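PDB 3N1E: vacuolar protein sorting-associated protein 54 from Mus musculus, which probably takes part in retrograde transport from endosomes to the trans-Golgi network as one subunit of the GARP tethering complex. Local coordinates for residues A[37-42]-A[55-60]; A[27-32]-A[78-83]. All blocks are in the same frame, centred on the assembly; numbering follows the deposited sequence. Where two conformers were deposited one is given.

Both contacts in this all-helical C-terminal domain of Vps54 use helix 17-40: contact 1 pairs it with the next helix, 52-68, and contact 2 with the one after, 74-98. Contact 1 engages the C-terminal end of helix 17-40, while contact 2 engages a point farther back on it. Along the chain the order is 27-32, 37-42, 55-60 and 78-83, so contact 1 is nested inside the loop that contact 2 closes. Their centres are about 15 Å apart, and Gln60 CB of contact 1 packs on Met32 CE of contact 2 at 4.2 Å. Helix 17-40 thus ties both following helices into one bundle through apolar side chains.

Contact 1: residues A[37-42]-A[55-60]; sequences DKLLSK and RNICKQ
Leu39 and Ile57 meet with CG of Leu39 (chi1 -66°) and CG1 of Ile57 (chi1 -72°) each standing beside its own backbone N and anti to the carbonyl carbon, and a near-anti second torsion extends CD1 of each residue outward. Both residues start toward the opposite helix, and their side chains slide past each other in opposite directions, as suits a helical hairpin in which helix 52-68 runs back along the end of helix 17-40. The hairpin is part of an all-helical bundle, as in other multisubunit tethering complexes of the GARP/exocyst (CATCHR) class.

The pairing rests on apolar side chains, with no hydrogen bond between the segments. CD1 of Leu39 comes against CG1 of Ile57 at 3.9 Å. CA of Leu39 and CA of Ile57 are 7.8 Å apart, the nearest pair across the segments. The same Leu39 CD1 also reaches CB of Asn56, 4.1 Å away, where the two side chains cross at about a right angle. Asn56 therefore adds an aliphatic carbon at the margin of the apolar seam, on the partly exposed side.

Leu40 and Ile57 form the buried side. The bond leaving the alpha carbon of Leu40 does not aim at helix 52-68, but the end of its side chain swings nearer and crosses that of Ile57 at roughly a right angle. Tyr88 of helix 74-98 touches both Leu40 and Ile57, bringing in a third helix, while Cys53, a turn before Ile57 on helix 52-68, lies against Leu39 and Leu40. The CD1 methyl of Ile57 rests against the fork of Leu40, 4.0 Å from both its CG and its CD2.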
loop_
_atom_site.group_PDB
_atom_site.type_symbol
_atom_site.label_atom_id
_atom_site.label_comp_id
_atom_site.label_asym_id
_atom_site.label_seq_id
_atom_site.Cartn_x
_atom_site.Cartn_y
_atom_site.Cartn_z
ATOM N N ASP A 37 -9.918 3.776 -4.891
ATOM C CA ASP A 37 -11.289 4.268 -4.820
ATOM C C ASP A 37 -12.074 3.702 -6.000
ATOM O O ASP A 37 -13.172 3.198 -5.821
ATOM C CB ASP A 37 -11.353 5.805 -4.817
ATOM C CG ASP A 37 -12.801 6.330 -4.998
ATOM O OD1 ASP A 37 -13.651 6.013 -4.144
ATOM O OD2 ASP A 37 -13.095 7.022 -6.002
ATOM N N LYS A 38 -11.493 3.752 -7.196
ATOM C CA LYS A 38 -12.189 3.285 -8.398
ATOM C C LYS A 38 -12.521 1.810 -8.297
ATOM O O LYS A 38 -13.667 1.408 -8.527
ATOM C CB LYS A 38 -11.328 3.534 -9.634
ATOM C CG LYS A 38 -12.005 3.132 -10.908
ATOM C CD LYS A 38 -11.049 3.267 -12.079
ATOM C CE LYS A 38 -11.220 2.111 -13.053
ATOM N NZ LYS A 38 -12.639 1.912 -13.440
ATOM N N LEU A 39 -11.525 1.014 -7.904
ATOM C CA LEU A 39 -11.696 -0.442 -7.864
ATOM C C LEU A 39 -12.562 -0.914 -6.699
ATOM O O LEU A 39 -13.482 -1.719 -6.902
ATOM C CB LEU A 39 -10.339 -1.152 -7.883
ATOM C CG LEU A 39 -9.498 -1.004 -9.162
ATOM C CD1 LEU A 39 -8.103 -1.590 -8.965
ATOM C CD2 LEU A 39 -10.228 -1.658 -10.358
ATOM N N LEU A 40 -12.279 -0.416 -5.495
ATOM C CA LEU A 40 -12.966 -0.904 -4.297
ATOM C C LEU A 40 -14.423 -0.436 -4.194
ATOM O O LEU A 40 -15.213 -1.090 -3.532
ATOM C CB LEU A 40 -12.172 -0.568 -3.036
ATOM C CG LEU A 40 -10.913 -1.437 -2.957
ATOM C CD1 LEU A 40 -9.919 -0.888 -1.931
ATOM C CD2 LEU A 40 -11.294 -2.899 -2.606
ATOM N N SER A 41 -14.765 0.663 -4.869
ATOM C CA SER A 41 -16.149 1.160 -4.911
ATOM C C SER A 41 -17.061 0.184 -5.639
ATOM O O SER A 41 -18.286 0.245 -5.483
ATOM C CB SER A 41 -16.226 2.529 -5.607
ATOM O OG SER A 41 -15.583 3.533 -4.849
ATOM N N LYS A 42 -16.454 -0.672 -6.472
ATOM C CA LYS A 42 -17.161 -1.689 -7.281
ATOM C C LYS A 42 -16.953 -3.122 -6.759
ATOM O O LYS A 42 -17.392 -4.096 -7.370
ATOM C CB LYS A 42 -16.694 -1.633 -8.744
ATOM C CG LYS A 42 -17.104 -0.385 -9.538
ATOM C CD LYS A 42 -16.549 -0.458 -10.957
ATOM C CE LYS A 42 -17.175 0.600 -11.882
ATOM N NZ LYS A 42 -16.530 0.621 -13.241
ATOM N N ARG A 55 -6.820 -8.926 -7.567
ATOM C CA ARG A 55 -5.735 -9.242 -8.511
ATOM C C ARG A 55 -5.169 -7.968 -9.136
ATOM O O ARG A 55 -3.956 -7.813 -9.274
ATOM C CB ARG A 55 -6.194 -10.206 -9.623
ATOM C CG ARG A 55 -6.550 -11.577 -9.109
ATOM C CD ARG A 55 -6.678 -12.612 -10.256
ATOM N NE ARG A 55 -7.638 -12.245 -11.307
ATOM C CZ ARG A 55 -8.947 -12.552 -11.339
ATOM N NH1 ARG A 55 -9.573 -13.165 -10.330
ATOM N NH2 ARG A 55 -9.656 -12.210 -12.407
ATOM N N ASN A 56 -6.072 -7.057 -9.490
ATOM C CA ASN A 56 -5.659 -5.814 -10.124
ATOM C C ASN A 56 -4.912 -4.913 -9.165
ATOM O O ASN A 56 -3.846 -4.406 -9.518
ATOM C CB ASN A 56 -6.863 -5.108 -10.727
ATOM C CG ASN A 56 -7.282 -5.731 -12.011
ATOM O OD1 ASN A 56 -6.451 -5.959 -12.899
ATOM N ND2 ASN A 56 -8.570 -6.029 -12.133
ATOM N N ILE A 57 -5.433 -4.745 -7.947
ATOM C CA ILE A 57 -4.752 -3.966 -6.904
ATOM C C ILE A 57 -3.333 -4.529 -6.711
ATOM O O ILE A 57 -2.332 -3.804 -6.763
ATOM C CB ILE A 57 -5.532 -4.020 -5.569
ATOM C CG1 ILE A 57 -6.814 -3.176 -5.679
ATOM C CG2 ILE A 57 -4.651 -3.525 -4.386
ATOM C CD1 ILE A 57 -7.830 -3.402 -4.557
ATOM N N CYS A 58 -3.241 -5.835 -6.525
ATOM C CA CYS A 58 -1.925 -6.423 -6.243
ATOM C C CYS A 58 -0.971 -6.332 -7.426
ATOM O O CYS A 58 0.226 -6.111 -7.216
ATOM C CB CYS A 58 -2.057 -7.864 -5.744
ATOM S SG CYS A 58 -2.863 -7.907 -4.110
ATOM N N LYS A 59 -1.481 -6.481 -8.654
ATOM C CA LYS A 59 -0.629 -6.318 -9.823
ATOM C C LYS A 59 -0.044 -4.897 -9.868
ATOM O O LYS A 59 1.152 -4.736 -10.122
ATOM C CB LYS A 59 -1.389 -6.620 -11.122
ATOM C CG LYS A 59 -0.489 -6.659 -12.347
ATOM C CD LYS A 59 -1.161 -7.335 -13.550
ATOM C CE LYS A 59 -0.098 -8.028 -14.416
ATOM N NZ LYS A 59 -0.211 -7.817 -15.897
ATOM N N GLN A 60 -0.874 -3.884 -9.603
ATOM C CA GLN A 60 -0.371 -2.488 -9.647
ATOM C C GLN A 60 0.595 -2.163 -8.525
ATOM O O GLN A 60 1.553 -1.416 -8.738
ATOM C CB GLN A 60 -1.501 -1.456 -9.769
ATOM C CG GLN A 60 -2.397 -1.672 -10.968
ATOM C CD GLN A 60 -1.642 -1.862 -12.279
ATOM O OE1 GLN A 60 -0.753 -1.095 -12.600
ATOM N NE2 GLN A 60 -1.964 -2.925 -12.996
#

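Contact 2: residues A[27-32]-A[78-83]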
loop_
_atom_site.group_PDB
_atom_site.type_symbol
_atom_site.label_atom_id
_atom_site.label_comp_id
_atom_site.label_asym_id
_atom_site.label_seq_id
_atom_site.Cartn_x
_atom_site.Cartn_y
_atom_site.Cartn_z
ATOM N N LYS A 27 2.567 12.381 -4.651
ATOM C CA LYS A 27 1.874 12.268 -5.959
ATOM C C LYS A 27 1.597 10.802 -6.304
ATOM O O LYS A 27 0.536 10.459 -6.859
ATOM C CB LYS A 27 2.669 12.977 -7.083
ATOM C CG LYS A 27 2.765 14.493 -6.900
ATOM C CD LYS A 27 3.886 15.127 -7.716
ATOM C CE LYS A 27 3.696 14.975 -9.210
ATOM N NZ LYS A 27 4.787 15.690 -9.948
ATOM N N LEU A 28 2.533 9.929 -5.931
ATOM C CA LEU A 28 2.359 8.504 -6.104
ATOM C C LEU A 28 1.255 7.915 -5.210
ATOM O O LEU A 28 0.453 7.114 -5.670
ATOM C CB LEU A 28 3.691 7.785 -5.882
ATOM C CG LEU A 28 3.815 6.309 -6.249
ATOM C CD1 LEU A 28 3.261 5.949 -7.628
ATOM C CD2 LEU A 28 5.310 5.992 -6.195
ATOM N N VAL A 29 1.197 8.323 -3.945
ATOM C CA VAL A 29 0.096 7.911 -3.063
ATOM C C VAL A 29 -1.235 8.386 -3.623
ATOM O O VAL A 29 -2.224 7.659 -3.579
ATOM C CB VAL A 29 0.311 8.428 -1.611
ATOM C CG1 VAL A 29 -0.937 8.226 -0.703
ATOM C CG2 VAL A 29 1.534 7.737 -0.991
ATOM N N ALA A 30 -1.252 9.573 -4.219
ATOM C CA ALA A 30 -2.521 10.085 -4.712
ATOM C C ALA A 30 -2.997 9.257 -5.915
ATOM O O ALA A 30 -4.196 8.944 -6.060
ATOM C CB ALA A 30 -2.406 11.613 -5.043
ATOM N N ILE A 31 -2.055 8.879 -6.779
ATOM C CA ILE A 31 -2.370 8.013 -7.891
ATOM C C ILE A 31 -2.933 6.687 -7.405
ATOM O O ILE A 31 -3.947 6.207 -7.922
ATOM C CB ILE A 31 -1.118 7.825 -8.785
ATOM C CG1 ILE A 31 -0.821 9.142 -9.527
ATOM C CG2 ILE A 31 -1.282 6.654 -9.728
ATOM C CD1 ILE A 31 0.608 9.280 -10.080
ATOM N N MET A 32 -2.288 6.083 -6.407
ATOM C CA MET A 32 -2.785 4.791 -5.951
ATOM C C MET A 32 -4.119 4.927 -5.218
ATOM O O MET A 32 -5.001 4.076 -5.354
ATOM C CB MET A 32 -1.764 4.059 -5.080
ATOM C CG MET A 32 -0.441 3.778 -5.764
ATOM S SD MET A 32 -0.590 2.717 -7.217
ATOM C CE MET A 32 -1.046 1.171 -6.478
ATOM N N GLN A 78 9.648 1.452 2.246
ATOM C CA GLN A 78 8.803 0.956 3.339
ATOM C C GLN A 78 7.738 1.991 3.765
ATOM O O GLN A 78 6.528 1.679 3.888
ATOM C CB GLN A 78 9.710 0.568 4.518
ATOM C CG GLN A 78 10.495 -0.705 4.275
ATOM C CD GLN A 78 11.600 -0.922 5.308
ATOM O OE1 GLN A 78 11.964 -0.002 6.038
ATOM N NE2 GLN A 78 12.152 -2.106 5.338
ATOM N N MET A 79 8.170 3.241 3.940
ATOM C CA MET A 79 7.236 4.317 4.332
ATOM C C MET A 79 6.169 4.553 3.261
ATOM O O MET A 79 4.996 4.796 3.595
ATOM C CB MET A 79 7.978 5.634 4.651
ATOM C CG MET A 79 8.967 5.597 5.800
ATOM S SD MET A 79 8.287 5.130 7.395
ATOM C CE MET A 79 8.652 3.375 7.447
ATOM N N LEU A 80 6.570 4.484 1.980
ATOM C CA LEU A 80 5.641 4.657 0.876
ATOM C C LEU A 80 4.564 3.585 0.935
ATOM O O LEU A 80 3.371 3.893 0.818
ATOM C CB LEU A 80 6.373 4.590 -0.463
ATOM C CG LEU A 80 5.532 4.515 -1.721
ATOM C CD1 LEU A 80 4.682 5.768 -1.914
ATOM C CD2 LEU A 80 6.428 4.255 -2.950
ATOM N N PHE A 81 4.990 2.343 1.128
ATOM C CA PHE A 81 4.034 1.244 1.173
ATOM C C PHE A 81 3.129 1.285 2.380
ATOM O O PHE A 81 1.982 0.866 2.274
ATOM C CB PHE A 81 4.701 -0.133 0.953
ATOM C CG PHE A 81 4.814 -0.481 -0.496
ATOM C CD1 PHE A 81 3.810 -1.227 -1.141
ATOM C CD2 PHE A 81 5.875 0.005 -1.244
ATOM C CE1 PHE A 81 3.900 -1.514 -2.522
ATOM C CE2 PHE A 81 5.969 -0.267 -2.612
ATOM C CZ PHE A 81 4.984 -1.034 -3.247
ATOM N N LEU A 82 3.609 1.824 3.506
ATOM C CA LEU A 82 2.704 2.036 4.648
ATOM C C LEU A 82 1.604 3.047 4.326
ATOM O O LEU A 82 0.467 2.842 4.722
ATOM C CB LEU A 82 3.471 2.437 5.916
ATOM C CG LEU A 82 4.301 1.280 6.450
ATOM C CD1 LEU A 82 5.263 1.870 7.484
ATOM C CD2 LEU A 82 3.436 0.155 7.110
ATOM N N ARG A 83 1.934 4.103 3.578
ATOM C CA ARG A 83 0.933 5.090 3.145
ATOM C C ARG A 83 -0.053 4.521 2.130
ATOM O O ARG A 83 -1.258 4.801 2.182
ATOM C CB ARG A 83 1.597 6.364 2.566
ATOM C CG ARG A 83 2.494 7.057 3.573
ATOM C CD ARG A 83 2.953 8.464 3.143
ATOM N NE ARG A 83 3.187 9.227 4.387
ATOM C CZ ARG A 83 3.729 10.440 4.470
ATOM N NH1 ARG A 83 4.135 11.084 3.376
ATOM N NH2 ARG A 83 3.885 11.004 5.668
#
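Leu28 and Val29 supply the apolar contacts of helix 17-40 with Leu80 of helix 74-98, each branch of Leu80 serving one of them. CD2 of Leu80 meets CD2 of Leu28 at 3.8 Å, the side chains crossing at about a right angle. Its CD1 meets CG2 of Val29, also at 3.8 Å, but here they slide past each other in opposite directions. Leu80 manages both because its CG stands opposite the backbone N (chi1 170°), which brings its fork nearer to helix 17-40 than the CB direction suggests. Met64 of helix 52-68 also touches Leu28, adding a third helix.

An aliphatic contact to a charged residue comes next: CG2 of Val29 rests on CB of Arg83 at 3.8 Å, while the extended Arg83 chain carries its guanidinium away from helix 17-40.

The segment axes run broadly parallel, 34° apart, approaching to 10.2 Å, as expected of alternate helices in an up-down-up bundle, with antiparallel helix 52-68 between them in the chain. With no hydrogen bond across, the pairing rests on dispersion and partial exclusion of water around the methyl groups of Leu28, Val29 and Leu80, the arginine contributing its carbon stem rather than its charge.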